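Long-range contacts in arabinan endo-1,5-alpha-l-arabinosidase A (Cellvibrio cellulosa, PDB 1GYH), which cleaves the alpha-1,5-linked arabinofuranosyl bonds of linear arabinan, releasing almost exclusively arabinotriose during breakdown of the plant cell wall: residues D9-R14 and W65-Y70; F76-S81 and G93-K98; D201-F206 and K228-P233; T89-V94 and V115-P120. All blocks are in the same frame, centred on the assembly; numbering follows the deposited sequence. Where two conformers were deposited one is given.

Contacts 1, 2 and 4 all draw on the antiparallel sheet of one propeller blade, whereas contact 3 lies on another sheet, its centre about 25 Å from those of contacts 2 and 4. Contact 1 is deepest, about 7 Å from the centre of the chain, and joins strand 63-72 to a different sheet through side chains and one water. Contact 2 carries on from it, since strands 63-72 and 75-82 are neighbours, and contact 4 shares Gly93 and Val94 with contact 2 on strand 90-97. Those two rest on backbone hydrogen bonds. Contact 3, partly exposed, relies instead on tyrosine faces and a lysine chain.

Contact 1: residues D9-R14 and W65-Y70; sequences DPVMTR and WAPDIY
Strands 11-14 and 65-70 run nearly parallel, at 21°, but their axes come no closer than 6.4 Å, too far for sheet pairing, so they meet as members of adjacent propeller blades through their side chains. Val11 is the central piece. Its CG1, anti to the carbonyl carbon (chi1 -66°), reaches over to Pro67 O at 3.3 Å and also meets OD1 of Asp68, whose side chain it crosses at about a right angle; Asp68 OD2 accepts from Ile132 N. The other branch, Val11 CG2, packs on Ile69 CG2 at 3.9 Å and lies near the Pro67 ring. A beta-branched residue suits this place because its two methyls straddle Pro67 O, and beyond it CG1 turns to Asp68 and CG2 to Ile69. Further along, Ile69 CG2 rests against Met12 O at 3.5 Å, and the Ile69 side chain crosses that of Thr13, with CG1 meeting Thr13 CG2.

At the inner end Asp9, the probable proton acceptor, sets its CB 3.9 Å from Ala66 CA; alanine's lack of bulk is consistent with the close approach here. A water sits within hydrogen-bonding distance of both Asp9 O (3.0 Å) and Pro67 O (2.6 Å). Thr24 OG1 bonds to both Asp9 OD2 and Ala66 N, which is consistent with fixing the carboxylate of Asp9 relative to strand 65-70.

Contact 2: residues F76-S81 and G93-K98; sequences FYLYYS and GVTVNK
Gly93 N donates to Tyr80 O at 2.9 Å, and Tyr80 N returns a bond to Gly93 O, closing one hydrogen-bonded pair of an antiparallel beta hairpin in a blade of the five-bladed propeller. Two more such pairs follow, Leu78 with Thr95 and Phe76 with Asn97; the bond from Thr95 N to Leu78 O is straight, with 169° at the hydrogen.

Tyr77, Tyr79, Val94 and Val96 share one face of the sheet. There Val94 CG2 sits over the centre of the Tyr79 ring, 3.5 Å from its centroid, a CH-pi contact that a slim valine methyl fits well. Val96 CG2 makes a looser, off-centre one with the Tyr77 ring, whose edge meets Val94 CG2. The Tyr79 hydroxyl bonds to Leu160 O.

On the opposite face Tyr80 has CG between its backbone N and carbonyl carbon (chi1 60°), which swings the ring across the neighbouring strand. It lies on Gly93, where any side chain would collide with it, and Gly93 CA makes a CH-pi contact 3.9 Å from the ring centroid. Tyr80 OH, carried past the glycine, bonds to Asp111 OD1. At the hairpin's far end, Phe76 CE1 lies 3.7 Å from Lys98 O, which meets the ring edge in plane.

Contact 3: residues D201-F206 and K228-P233; sequences DYYYLF and KQVTGP
Tyr202 and Tyr203 both hold CG anti to their carbonyl carbons (chi1 near -70° in both), yet as successive strand residues they send their rings to different partners. Lys228 has the same first torsion but bends again at chi2 (-73°), so its aliphatic chain doubles back over the Tyr202 ring. Lys228 CE then lies over one face of that ring, 3.9 Å from its centroid in a CH-pi contact, and 3.5 Å from Tyr202 CZ. Lys228 CD meanwhile touches Asp201 O at 3.3 Å. A lysine suits this exposed position because its methylenes can cover the aromatic face while the ammonium end stays in polar surroundings. There a water accepts from Lys228 NZ at 2.8 Å and gives a weak bond to Asp201 OD2; Lys228 NZ and Asp201 OD2 are themselves 4.9 Å apart, so any attraction between them is probably modest.

Tyr203 is buried and meets the type I turn of Gln229 to Gly232. Val230 CB stands almost squarely above the ring centre, 3.9 Å from the centroid and 9° off the ring normal, and Val230 CG2 packs on CD2 of Tyr203. Lys228 O approaches the Tyr203 ring in plane at its edge.

In the fold, strand 202-209 lies between strands 191-199 and 221-227 in a four-stranded antiparallel blade of the five-bladed propeller. The contact places the loop that leaves strand 221-227 against the start of strand 202-209, the second of four, with Ile196 and Arg198 of strand 191-199 also touching Tyr203.

Contact 4: residues T89-V94 and V115-P120; sequences TSAIGV and VIESVP
Ile92 N donates to Ile116 O at 2.9 Å, nearly straight at 163°, one of the backbone hydrogen bonds that carry most of this antiparallel pairing. Ile92 O receives Val115 N at 2.7 Å and, weakly, Ile116 N; with both residues set against Ile92 this is a classic beta bulge. Toward the other end Ser118 N reaches Ser90 O in a more bent bond.

Among apolar groups, the Ile92 and Ile116 side chains lie alongside each other, Ile92 CD1 4.0 Å from Ile116 CG2. Val115 CG2 meets Val94 CG1 at 3.8 Å. Ala91 is small enough to let the strands close to 4.0 Å between the CA atoms of Ala91 and Glu117, its CB meeting Glu117 CB. Thr89 CG2 meets Pro120 CG at 3.6 Å, the two side chains crossing at about a right angle.

The polar ends find their partners beyond the two strands. Ser90 OG bonds to Ser83 and to Asn126, a probable substrate-binding residue; Ser118 OG bonds to Asn88 O, and Glu117 forms a salt bridge with Arg55.

Strand 110-118 is the outermost strand of its blade. Ile92, Val115 and Ile116 pack on strand 140-144 of another sheet, while Ala91 and Glu117 touch Val56 of helix 53-56.

Contact 1: residues D9-R14 and W65-Y70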
loop_
_atom_site.group_PDB
_atom_site.type_symbol
_atom_site.label_atom_id
_atom_site.label_comp_id
_atom_site.label_asym_id
_atom_site.label_seq_id
_atom_site.Cartn_x
_atom_site.Cartn_y
_atom_site.Cartn_z
ATOM N N ASP A 9 -5.332 4.346 -2.232
ATOM C CA ASP A 9 -4.379 3.309 -1.839
ATOM C C ASP A 9 -4.016 2.393 -3.035
ATOM O O ASP A 9 -4.021 1.192 -2.886
ATOM C CB ASP A 9 -4.885 2.485 -0.616
ATOM C CG ASP A 9 -5.522 3.362 0.473
ATOM O OD1 ASP A 9 -4.904 4.414 0.844
ATOM O OD2 ASP A 9 -6.636 3.077 0.997
ATOM N N PRO A 10 -3.652 2.959 -4.190
ATOM C CA PRO A 10 -3.491 2.174 -5.428
ATOM C C PRO A 10 -2.237 1.320 -5.520
ATOM O O PRO A 10 -1.178 1.674 -4.995
ATOM C CB PRO A 10 -3.478 3.231 -6.515
ATOM C CG PRO A 10 -2.769 4.355 -5.863
ATOM C CD PRO A 10 -3.362 4.384 -4.419
ATOM N N VAL A 11 -2.417 0.172 -6.157
ATOM C CA VAL A 11 -1.334 -0.695 -6.604
ATOM C C VAL A 11 -1.606 -1.160 -8.052
ATOM O O VAL A 11 -2.744 -1.080 -8.563
ATOM C CB VAL A 11 -1.132 -1.899 -5.686
ATOM C CG1 VAL A 11 -0.642 -1.461 -4.283
ATOM C CG2 VAL A 11 -2.418 -2.773 -5.628
ATOM N N MET A 12 -0.553 -1.645 -8.722
ATOM C CA MET A 12 -0.642 -1.992 -10.157
ATOM C C MET A 12 0.240 -3.179 -10.483
ATOM O O MET A 12 1.225 -3.456 -9.779
ATOM C CB MET A 12 -0.196 -0.821 -11.060
ATOM C CG MET A 12 -1.114 0.394 -11.112
ATOM S SD MET A 12 -0.523 1.808 -12.108
ATOM C CE MET A 12 -0.278 1.088 -13.641
ATOM N N THR A 13 -0.119 -3.854 -11.566
ATOM C CA THR A 13 0.674 -4.918 -12.176
ATOM C C THR A 13 0.366 -5.067 -13.665
ATOM O O THR A 13 -0.630 -4.561 -14.150
ATOM C CB THR A 13 0.497 -6.236 -11.392
ATOM O OG1 THR A 13 1.683 -7.011 -11.523
ATOM C CG2 THR A 13 -0.668 -7.116 -11.880
ATOM N N ARG A 14 1.201 -5.789 -14.389
ATOM C CA ARG A 14 0.981 -6.019 -15.808
ATOM C C ARG A 14 0.914 -7.517 -16.057
ATOM O O ARG A 14 1.766 -8.272 -15.568
ATOM C CB ARG A 14 2.114 -5.400 -16.658
ATOM C CG ARG A 14 1.923 -5.555 -18.157
ATOM C CD ARG A 14 2.903 -4.805 -19.131
ATOM N NE ARG A 14 2.201 -4.337 -20.356
ATOM C CZ ARG A 14 2.780 -3.741 -21.426
ATOM N NH1 ARG A 14 4.087 -3.551 -21.476
ATOM N NH2 ARG A 14 2.041 -3.338 -22.450
ATOM N N TRP A 65 -9.739 -2.599 2.248
ATOM C CA TRP A 65 -8.766 -1.504 2.204
ATOM C C TRP A 65 -7.367 -1.971 1.762
ATOM O O TRP A 65 -6.942 -3.079 2.105
ATOM C CB TRP A 65 -8.539 -0.857 3.555
ATOM C CG TRP A 65 -9.742 -0.285 4.363
ATOM C CD1 TRP A 65 -11.040 -0.173 4.001
ATOM C CD2 TRP A 65 -9.643 0.222 5.689
ATOM N NE1 TRP A 65 -11.768 0.373 5.036
ATOM C CE2 TRP A 65 -10.913 0.635 6.084
ATOM C CE3 TRP A 65 -8.583 0.366 6.584
ATOM C CZ2 TRP A 65 -11.169 1.193 7.356
ATOM C CZ3 TRP A 65 -8.831 0.943 7.872
ATOM C CH2 TRP A 65 -10.119 1.333 8.229
ATOM N N ALA A 66 -6.679 -1.067 1.062
ATOM C CA ALA A 66 -5.199 -1.078 0.889
ATOM C C ALA A 66 -4.648 -2.388 0.316
ATOM O O ALA A 66 -3.849 -3.094 0.929
ATOM C CB ALA A 66 -4.526 -0.694 2.237
ATOM N N PRO A 67 -5.055 -2.713 -0.901
ATOM C CA PRO A 67 -4.646 -3.962 -1.496
ATOM C C PRO A 67 -3.119 -3.942 -1.847
ATOM O O PRO A 67 -2.505 -2.859 -1.993
ATOM C CB PRO A 67 -5.480 -4.022 -2.778
ATOM C CG PRO A 67 -5.755 -2.605 -3.146
ATOM C CD PRO A 67 -5.872 -1.893 -1.818
ATOM N N ASP A 68 -2.526 -5.122 -1.907
ATOM C CA ASP A 68 -1.250 -5.294 -2.626
ATOM C C ASP A 68 -1.371 -6.415 -3.631
ATOM O O ASP A 68 -1.985 -7.487 -3.337
ATOM C CB ASP A 68 -0.051 -5.539 -1.670
ATOM C CG ASP A 68 1.299 -5.202 -2.336
ATOM O OD1 ASP A 68 1.412 -4.153 -3.006
ATOM O OD2 ASP A 68 2.302 -5.907 -2.225
ATOM N N ILE A 69 -0.819 -6.183 -4.832
ATOM C CA ILE A 69 -0.811 -7.236 -5.864
ATOM C C ILE A 69 0.627 -7.745 -6.060
ATOM O O ILE A 69 1.574 -6.932 -6.131
ATOM C CB ILE A 69 -1.509 -6.734 -7.172
ATOM C CG1 ILE A 69 -1.625 -7.849 -8.209
ATOM C CG2 ILE A 69 -0.767 -5.548 -7.810
ATOM C CD1 ILE A 69 -2.664 -8.942 -7.836
ATOM N N TYR A 70 0.783 -9.079 -6.104
ATOM C CA TYR A 70 2.087 -9.720 -6.200
ATOM C C TYR A 70 2.012 -10.952 -7.076
ATOM O O TYR A 70 1.179 -11.829 -6.845
ATOM C CB TYR A 70 2.588 -10.113 -4.814
ATOM C CG TYR A 70 4.039 -10.598 -4.767
ATOM C CD1 TYR A 70 5.111 -9.697 -4.903
ATOM C CD2 TYR A 70 4.332 -11.945 -4.560
ATOM C CE1 TYR A 70 6.440 -10.146 -4.874
ATOM C CE2 TYR A 70 5.643 -12.394 -4.505
ATOM C CZ TYR A 70 6.703 -11.492 -4.663
ATOM O OH TYR A 70 8.036 -11.966 -4.639
HETATM O O HOH W 1 -2.374 -0.462 -1.016
#

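Contact 2: residues F76-S81 and G93-K98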
loop_
_atom_site.group_PDB
_atom_site.type_symbol
_atom_site.label_atom_id
_atom_site.label_comp_id
_atom_site.label_asym_id
_atom_site.label_seq_id
_atom_site.Cartn_x
_atom_site.Cartn_y
_atom_site.Cartn_z
ATOM N N PHE A 76 -1.472 -14.919 -9.286
ATOM C CA PHE A 76 -1.675 -13.540 -8.821
ATOM C C PHE A 76 -2.200 -13.577 -7.361
ATOM O O PHE A 76 -3.257 -14.160 -7.113
ATOM C CB PHE A 76 -2.660 -12.793 -9.744
ATOM C CG PHE A 76 -2.158 -12.597 -11.136
ATOM C CD1 PHE A 76 -2.248 -13.609 -12.074
ATOM C CD2 PHE A 76 -1.533 -11.420 -11.495
ATOM C CE1 PHE A 76 -1.765 -13.434 -13.390
ATOM C CE2 PHE A 76 -1.051 -11.240 -12.798
ATOM C CZ PHE A 76 -1.144 -12.252 -13.728
ATOM N N TYR A 77 -1.439 -13.001 -6.438
ATOM C CA TYR A 77 -1.764 -12.921 -5.020
ATOM C C TYR A 77 -2.215 -11.480 -4.701
ATOM O O TYR A 77 -1.459 -10.525 -4.873
ATOM C CB TYR A 77 -0.566 -13.287 -4.159
ATOM C CG TYR A 77 -0.158 -14.726 -4.184
ATOM C CD1 TYR A 77 0.466 -15.279 -5.304
ATOM C CD2 TYR A 77 -0.382 -15.553 -3.118
ATOM C CE1 TYR A 77 0.835 -16.575 -5.336
ATOM C CE2 TYR A 77 -0.007 -16.877 -3.163
ATOM C CZ TYR A 77 0.595 -17.375 -4.267
ATOM O OH TYR A 77 0.974 -18.682 -4.324
ATOM N N LEU A 78 -3.466 -11.346 -4.245
ATOM C CA LEU A 78 -4.053 -10.067 -3.910
ATOM C C LEU A 78 -4.306 -10.058 -2.397
ATOM O O LEU A 78 -5.218 -10.720 -1.915
ATOM C CB LEU A 78 -5.352 -9.886 -4.688
ATOM C CG LEU A 78 -6.203 -8.659 -4.315
ATOM C CD1 LEU A 78 -5.351 -7.384 -4.570
ATOM C CD2 LEU A 78 -7.531 -8.561 -5.069
ATOM N N TYR A 79 -3.479 -9.317 -1.682
ATOM C CA TYR A 79 -3.617 -9.076 -0.248
ATOM C C TYR A 79 -4.568 -7.903 -0.025
ATOM O O TYR A 79 -4.632 -7.010 -0.843
ATOM C CB TYR A 79 -2.250 -8.813 0.393
ATOM C CG TYR A 79 -1.329 -9.991 0.199
ATOM C CD1 TYR A 79 -0.609 -10.159 -1.010
ATOM C CD2 TYR A 79 -1.212 -10.974 1.177
ATOM C CE1 TYR A 79 0.212 -11.271 -1.190
ATOM C CE2 TYR A 79 -0.410 -12.089 0.990
ATOM C CZ TYR A 79 0.317 -12.219 -0.175
ATOM O OH TYR A 79 1.086 -13.327 -0.338
ATOM N N TYR A 80 -5.327 -7.931 1.083
ATOM C CA TYR A 80 -6.395 -6.959 1.315
ATOM C C TYR A 80 -6.620 -6.874 2.833
ATOM O O TYR A 80 -6.261 -7.808 3.566
ATOM C CB TYR A 80 -7.706 -7.364 0.569
ATOM C CG TYR A 80 -8.272 -8.719 1.001
ATOM C CD1 TYR A 80 -9.084 -8.815 2.133
ATOM C CD2 TYR A 80 -7.917 -9.914 0.337
ATOM C CE1 TYR A 80 -9.574 -10.028 2.576
ATOM C CE2 TYR A 80 -8.384 -11.155 0.769
ATOM C CZ TYR A 80 -9.230 -11.209 1.907
ATOM O OH TYR A 80 -9.738 -12.396 2.389
ATOM N N SER A 81 -7.201 -5.752 3.282
ATOM C CA SER A 81 -7.384 -5.452 4.714
ATOM C C SER A 81 -8.888 -5.363 5.050
ATOM O O SER A 81 -9.659 -4.732 4.333
ATOM C CB SER A 81 -6.691 -4.128 5.096
ATOM O OG SER A 81 -5.391 -4.012 4.504
ATOM N N GLY A 93 -6.013 -10.444 4.706
ATOM C CA GLY A 93 -6.306 -11.655 3.993
ATOM C C GLY A 93 -5.570 -11.739 2.648
ATOM O O GLY A 93 -4.972 -10.769 2.204
ATOM N N VAL A 94 -5.642 -12.892 2.017
ATOM C CA VAL A 94 -5.156 -13.023 0.639
ATOM C C VAL A 94 -6.046 -13.915 -0.210
ATOM O O VAL A 94 -6.468 -14.988 0.229
ATOM C CB VAL A 94 -3.659 -13.480 0.616
ATOM C CG1 VAL A 94 -3.476 -14.842 1.171
ATOM C CG2 VAL A 94 -3.081 -13.380 -0.813
ATOM N N THR A 95 -6.362 -13.432 -1.413
ATOM C CA THR A 95 -7.080 -14.195 -2.408
ATOM C C THR A 95 -6.250 -14.305 -3.707
ATOM O O THR A 95 -5.545 -13.388 -4.076
ATOM C CB THR A 95 -8.512 -13.584 -2.624
ATOM O OG1 THR A 95 -9.268 -14.343 -3.581
ATOM C CG2 THR A 95 -8.458 -12.157 -3.157
ATOM N N VAL A 96 -6.359 -15.442 -4.368
ATOM C CA VAL A 96 -5.474 -15.845 -5.471
ATOM C C VAL A 96 -6.258 -16.167 -6.719
ATOM O O VAL A 96 -7.334 -16.745 -6.645
ATOM C CB VAL A 96 -4.646 -17.053 -5.047
ATOM C CG1 VAL A 96 -3.553 -17.375 -6.084
ATOM C CG2 VAL A 96 -3.987 -16.765 -3.721
ATOM N N ASN A 97 -5.712 -15.778 -7.868
ATOM C CA ASN A 97 -6.300 -16.043 -9.176
ATOM C C ASN A 97 -5.178 -16.526 -10.140
ATOM O O ASN A 97 -4.003 -16.133 -9.990
ATOM C CB ASN A 97 -6.911 -14.751 -9.709
ATOM C CG ASN A 97 -8.028 -14.987 -10.722
ATOM O OD1 ASN A 97 -8.021 -15.961 -11.478
ATOM N ND2 ASN A 97 -8.989 -14.073 -10.752
ATOM N N LYS A 98 -5.560 -17.333 -11.115
ATOM C CA LYS A 98 -4.677 -17.735 -12.223
ATOM C C LYS A 98 -4.460 -16.649 -13.276
ATOM O O LYS A 98 -3.466 -16.684 -14.000
ATOM C CB LYS A 98 -5.244 -18.957 -12.951
ATOM C CG LYS A 98 -5.429 -20.247 -12.128
ATOM C CD LYS A 98 -6.372 -21.213 -12.875
ATOM C CE LYS A 98 -6.701 -22.546 -12.191
ATOM N NZ LYS A 98 -7.681 -23.450 -13.032
#

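Contact 3: residues D201-F206 and K228-P233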
loop_
_atom_site.group_PDB
_atom_site.type_symbol
_atom_site.label_atom_id
_atom_site.label_comp_id
_atom_site.label_asym_id
_atom_site.label_seq_id
_atom_site.Cartn_x
_atom_site.Cartn_y
_atom_site.Cartn_z
ATOM N N ASP A 201 21.903 -1.064 -4.865
ATOM C CA ASP A 201 22.383 -1.795 -3.698
ATOM C C ASP A 201 21.497 -1.634 -2.432
ATOM O O ASP A 201 21.821 -2.194 -1.375
ATOM C CB ASP A 201 23.814 -1.364 -3.349
ATOM C CG ASP A 201 24.801 -1.636 -4.475
ATOM O OD1 ASP A 201 24.633 -2.641 -5.227
ATOM O OD2 ASP A 201 25.772 -0.883 -4.667
ATOM N N TYR A 202 20.381 -0.930 -2.547
ATOM C CA TYR A 202 19.540 -0.654 -1.396
ATOM C C TYR A 202 18.082 -1.062 -1.584
ATOM O O TYR A 202 17.565 -1.114 -2.718
ATOM C CB TYR A 202 19.550 0.829 -1.101
ATOM C CG TYR A 202 20.827 1.371 -0.539
ATOM C CD1 TYR A 202 21.097 1.313 0.818
ATOM C CD2 TYR A 202 21.769 1.983 -1.372
ATOM C CE1 TYR A 202 22.270 1.840 1.331
ATOM C CE2 TYR A 202 22.944 2.525 -0.853
ATOM C CZ TYR A 202 23.183 2.437 0.485
ATOM O OH TYR A 202 24.336 2.957 1.009
ATOM N N TYR A 203 17.451 -1.352 -0.432
ATOM C CA TYR A 203 16.003 -1.415 -0.307
ATOM C C TYR A 203 15.513 -0.040 0.144
ATOM O O TYR A 203 16.047 0.523 1.101
ATOM C CB TYR A 203 15.577 -2.468 0.707
ATOM C CG TYR A 203 15.834 -3.877 0.272
ATOM C CD1 TYR A 203 17.094 -4.455 0.454
ATOM C CD2 TYR A 203 14.851 -4.635 -0.362
ATOM C CE1 TYR A 203 17.351 -5.758 0.034
ATOM C CE2 TYR A 203 15.105 -5.921 -0.792
ATOM C CZ TYR A 203 16.352 -6.483 -0.582
ATOM O OH TYR A 203 16.629 -7.762 -1.005
ATOM N N TYR A 204 14.511 0.493 -0.537
ATOM C CA TYR A 204 13.928 1.783 -0.158
ATOM C C TYR A 204 12.529 1.577 0.451
ATOM O O TYR A 204 11.652 1.020 -0.198
ATOM C CB TYR A 204 13.833 2.755 -1.332
ATOM C CG TYR A 204 15.216 3.173 -1.839
ATOM C CD1 TYR A 204 15.961 2.322 -2.653
ATOM C CD2 TYR A 204 15.778 4.389 -1.470
ATOM C CE1 TYR A 204 17.236 2.705 -3.112
ATOM C CE2 TYR A 204 17.081 4.761 -1.913
ATOM C CZ TYR A 204 17.785 3.926 -2.728
ATOM O OH TYR A 204 19.064 4.287 -3.137
ATOM N N LEU A 205 12.358 2.076 1.674
ATOM C CA LEU A 205 11.067 2.016 2.402
ATOM C C LEU A 205 10.395 3.347 2.263
ATOM O O LEU A 205 10.914 4.376 2.749
ATOM C CB LEU A 205 11.290 1.680 3.884
ATOM C CG LEU A 205 10.043 1.818 4.806
ATOM C CD1 LEU A 205 8.942 0.942 4.343
ATOM C CD2 LEU A 205 10.439 1.499 6.224
ATOM N N PHE A 206 9.259 3.344 1.574
ATOM C CA PHE A 206 8.393 4.488 1.494
ATOM C C PHE A 206 7.288 4.360 2.590
ATOM O O PHE A 206 6.814 3.276 2.855
ATOM C CB PHE A 206 7.689 4.543 0.121
ATOM C CG PHE A 206 8.633 4.643 -1.064
ATOM C CD1 PHE A 206 9.042 5.864 -1.542
ATOM C CD2 PHE A 206 9.092 3.502 -1.698
ATOM C CE1 PHE A 206 9.936 5.950 -2.612
ATOM C CE2 PHE A 206 9.988 3.597 -2.781
ATOM C CZ PHE A 206 10.374 4.809 -3.239
ATOM N N LYS A 228 20.640 -1.490 3.458
ATOM C CA LYS A 228 21.315 -2.541 2.680
ATOM C C LYS A 228 20.567 -3.885 2.718
ATOM O O LYS A 228 20.478 -4.571 1.681
ATOM C CB LYS A 228 22.813 -2.717 3.078
ATOM C CG LYS A 228 23.774 -1.586 2.573
ATOM C CD LYS A 228 24.069 -1.617 1.018
ATOM C CE LYS A 228 25.077 -0.501 0.577
ATOM N NZ LYS A 228 26.452 -0.986 0.138
ATOM N N GLN A 229 19.988 -4.260 3.861
ATOM C CA GLN A 229 19.219 -5.512 3.954
ATOM C C GLN A 229 17.725 -5.235 4.110
ATOM O O GLN A 229 17.325 -4.183 4.616
ATOM C CB GLN A 229 19.671 -6.354 5.135
ATOM C CG GLN A 229 21.176 -6.626 5.165
ATOM C CD GLN A 229 21.721 -7.345 3.947
ATOM O OE1 GLN A 229 22.939 -7.253 3.650
ATOM N NE2 GLN A 229 20.870 -8.080 3.264
ATOM N N VAL A 230 16.895 -6.161 3.656
ATOM C CA VAL A 230 15.450 -5.910 3.678
ATOM C C VAL A 230 14.894 -5.736 5.127
ATOM O O VAL A 230 13.911 -5.015 5.310
ATOM C CB VAL A 230 14.673 -7.007 2.939
ATOM C CG1 VAL A 230 14.639 -8.296 3.737
ATOM C CG2 VAL A 230 13.296 -6.514 2.582
ATOM N N THR A 231 15.567 -6.365 6.091
ATOM C CA THR A 231 15.206 -6.362 7.500
ATOM C C THR A 231 15.682 -5.127 8.294
ATOM O O THR A 231 15.544 -5.107 9.525
ATOM C CB THR A 231 15.721 -7.630 8.196
ATOM O OG1 THR A 231 17.129 -7.833 7.933
ATOM C CG2 THR A 231 15.091 -8.872 7.666
ATOM N N GLY A 232 16.278 -4.137 7.621
ATOM C CA GLY A 232 16.691 -2.888 8.216
ATOM C C GLY A 232 18.138 -2.842 8.714
ATOM O O GLY A 232 18.911 -3.793 8.542
ATOM N N PRO A 233 18.533 -1.740 9.330
ATOM C CA PRO A 233 17.676 -0.555 9.554
ATOM C C PRO A 233 17.594 0.386 8.365
ATOM O O PRO A 233 18.594 0.596 7.656
ATOM C CB PRO A 233 18.409 0.169 10.675
ATOM C CG PRO A 233 19.944 -0.143 10.376
ATOM C CD PRO A 233 19.907 -1.567 9.871
HETATM O O HOH W 2 26.803 0.811 -1.969
#

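Contact 4: residues T89-V94 and V115-P120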
loop_
_atom_site.group_PDB
_atom_site.type_symbol
_atom_site.label_atom_id
_atom_site.label_comp_id
_atom_site.label_asym_id
_atom_site.label_seq_id
_atom_site.Cartn_x
_atom_site.Cartn_y
_atom_site.Cartn_z
ATOM N N THR A 89 -9.103 -3.627 15.370
ATOM C CA THR A 89 -9.818 -4.871 15.073
ATOM C C THR A 89 -9.713 -5.080 13.548
ATOM O O THR A 89 -10.575 -4.613 12.758
ATOM C CB THR A 89 -11.285 -4.774 15.460
ATOM O OG1 THR A 89 -11.897 -3.618 14.832
ATOM C CG2 THR A 89 -11.466 -4.592 17.029
ATOM N N SER A 90 -8.628 -5.739 13.140
ATOM C CA SER A 90 -8.213 -5.744 11.724
ATOM C C SER A 90 -7.517 -7.042 11.370
ATOM O O SER A 90 -6.959 -7.730 12.237
ATOM C CB SER A 90 -7.200 -4.628 11.423
ATOM O OG SER A 90 -7.649 -3.363 11.880
ATOM N N ALA A 91 -7.564 -7.368 10.092
ATOM C CA ALA A 91 -6.846 -8.528 9.585
ATOM C C ALA A 91 -6.535 -8.337 8.099
ATOM O O ALA A 91 -7.330 -7.718 7.341
ATOM C CB ALA A 91 -7.645 -9.823 9.773
ATOM N N ILE A 92 -5.396 -8.912 7.716
ATOM C CA ILE A 92 -4.983 -9.006 6.313
ATOM C C ILE A 92 -5.254 -10.396 5.793
ATOM O O ILE A 92 -4.828 -11.402 6.382
ATOM C CB ILE A 92 -3.491 -8.606 6.164
ATOM C CG1 ILE A 92 -3.302 -7.132 6.465
ATOM C CG2 ILE A 92 -3.001 -8.929 4.755
ATOM C CD1 ILE A 92 -1.837 -6.746 6.864
ATOM N N GLY A 93 -6.013 -10.444 4.706
ATOM C CA GLY A 93 -6.306 -11.655 3.993
ATOM C C GLY A 93 -5.570 -11.739 2.648
ATOM O O GLY A 93 -4.972 -10.769 2.204
ATOM N N VAL A 94 -5.642 -12.892 2.017
ATOM C CA VAL A 94 -5.156 -13.023 0.639
ATOM C C VAL A 94 -6.046 -13.915 -0.210
ATOM O O VAL A 94 -6.468 -14.988 0.229
ATOM C CB VAL A 94 -3.659 -13.480 0.616
ATOM C CG1 VAL A 94 -3.476 -14.842 1.171
ATOM C CG2 VAL A 94 -3.081 -13.380 -0.813
ATOM N N VAL A 115 -4.076 -13.968 6.904
ATOM C CA VAL A 115 -2.617 -14.039 7.005
ATOM C C VAL A 115 -2.177 -13.617 8.402
ATOM O O VAL A 115 -1.431 -14.308 9.069
ATOM C CB VAL A 115 -1.937 -13.129 5.959
ATOM C CG1 VAL A 115 -0.416 -13.226 6.051
ATOM C CG2 VAL A 115 -2.409 -13.457 4.498
ATOM N N ILE A 116 -2.658 -12.468 8.846
ATOM C CA ILE A 116 -2.339 -11.947 10.157
ATOM C C ILE A 116 -3.491 -11.056 10.641
ATOM O O ILE A 116 -4.112 -10.360 9.842
ATOM C CB ILE A 116 -0.987 -11.186 10.083
ATOM C CG1 ILE A 116 -0.436 -10.924 11.467
ATOM C CG2 ILE A 116 -1.085 -9.943 9.186
ATOM C CD1 ILE A 116 -0.322 -9.502 11.770
ATOM N N GLU A 117 -3.766 -11.137 11.939
ATOM C CA GLU A 117 -4.846 -10.365 12.594
ATOM C C GLU A 117 -4.316 -9.654 13.860
ATOM O O GLU A 117 -3.650 -10.255 14.682
ATOM C CB GLU A 117 -6.012 -11.315 12.940
ATOM C CG GLU A 117 -7.144 -10.640 13.759
ATOM C CD GLU A 117 -8.332 -11.543 14.059
ATOM O OE1 GLU A 117 -8.414 -12.686 13.506
ATOM O OE2 GLU A 117 -9.209 -11.089 14.854
ATOM N N SER A 118 -4.662 -8.395 14.024
ATOM C CA SER A 118 -4.388 -7.667 15.238
ATOM C C SER A 118 -5.614 -7.742 16.185
ATOM O O SER A 118 -6.782 -7.697 15.736
ATOM C CB SER A 118 -4.040 -6.190 14.942
ATOM O OG SER A 118 -4.979 -5.516 14.090
ATOM N N VAL A 119 -5.301 -7.831 17.469
ATOM C CA VAL A 119 -6.278 -7.985 18.563
ATOM C C VAL A 119 -6.062 -6.886 19.620
ATOM O O VAL A 119 -4.996 -6.762 20.198
ATOM C CB VAL A 119 -6.197 -9.359 19.226
ATOM C CG1 VAL A 119 -7.147 -9.446 20.465
ATOM C CG2 VAL A 119 -6.515 -10.476 18.267
ATOM N N PRO A 120 -7.062 -6.050 19.858
ATOM C CA PRO A 120 -6.921 -4.975 20.854
ATOM C C PRO A 120 -6.453 -5.493 22.216
ATOM O O PRO A 120 -6.930 -6.506 22.672
ATOM C CB PRO A 120 -8.354 -4.391 20.955
ATOM C CG PRO A 120 -8.950 -4.671 19.639
ATOM C CD PRO A 120 -8.366 -6.018 19.165
#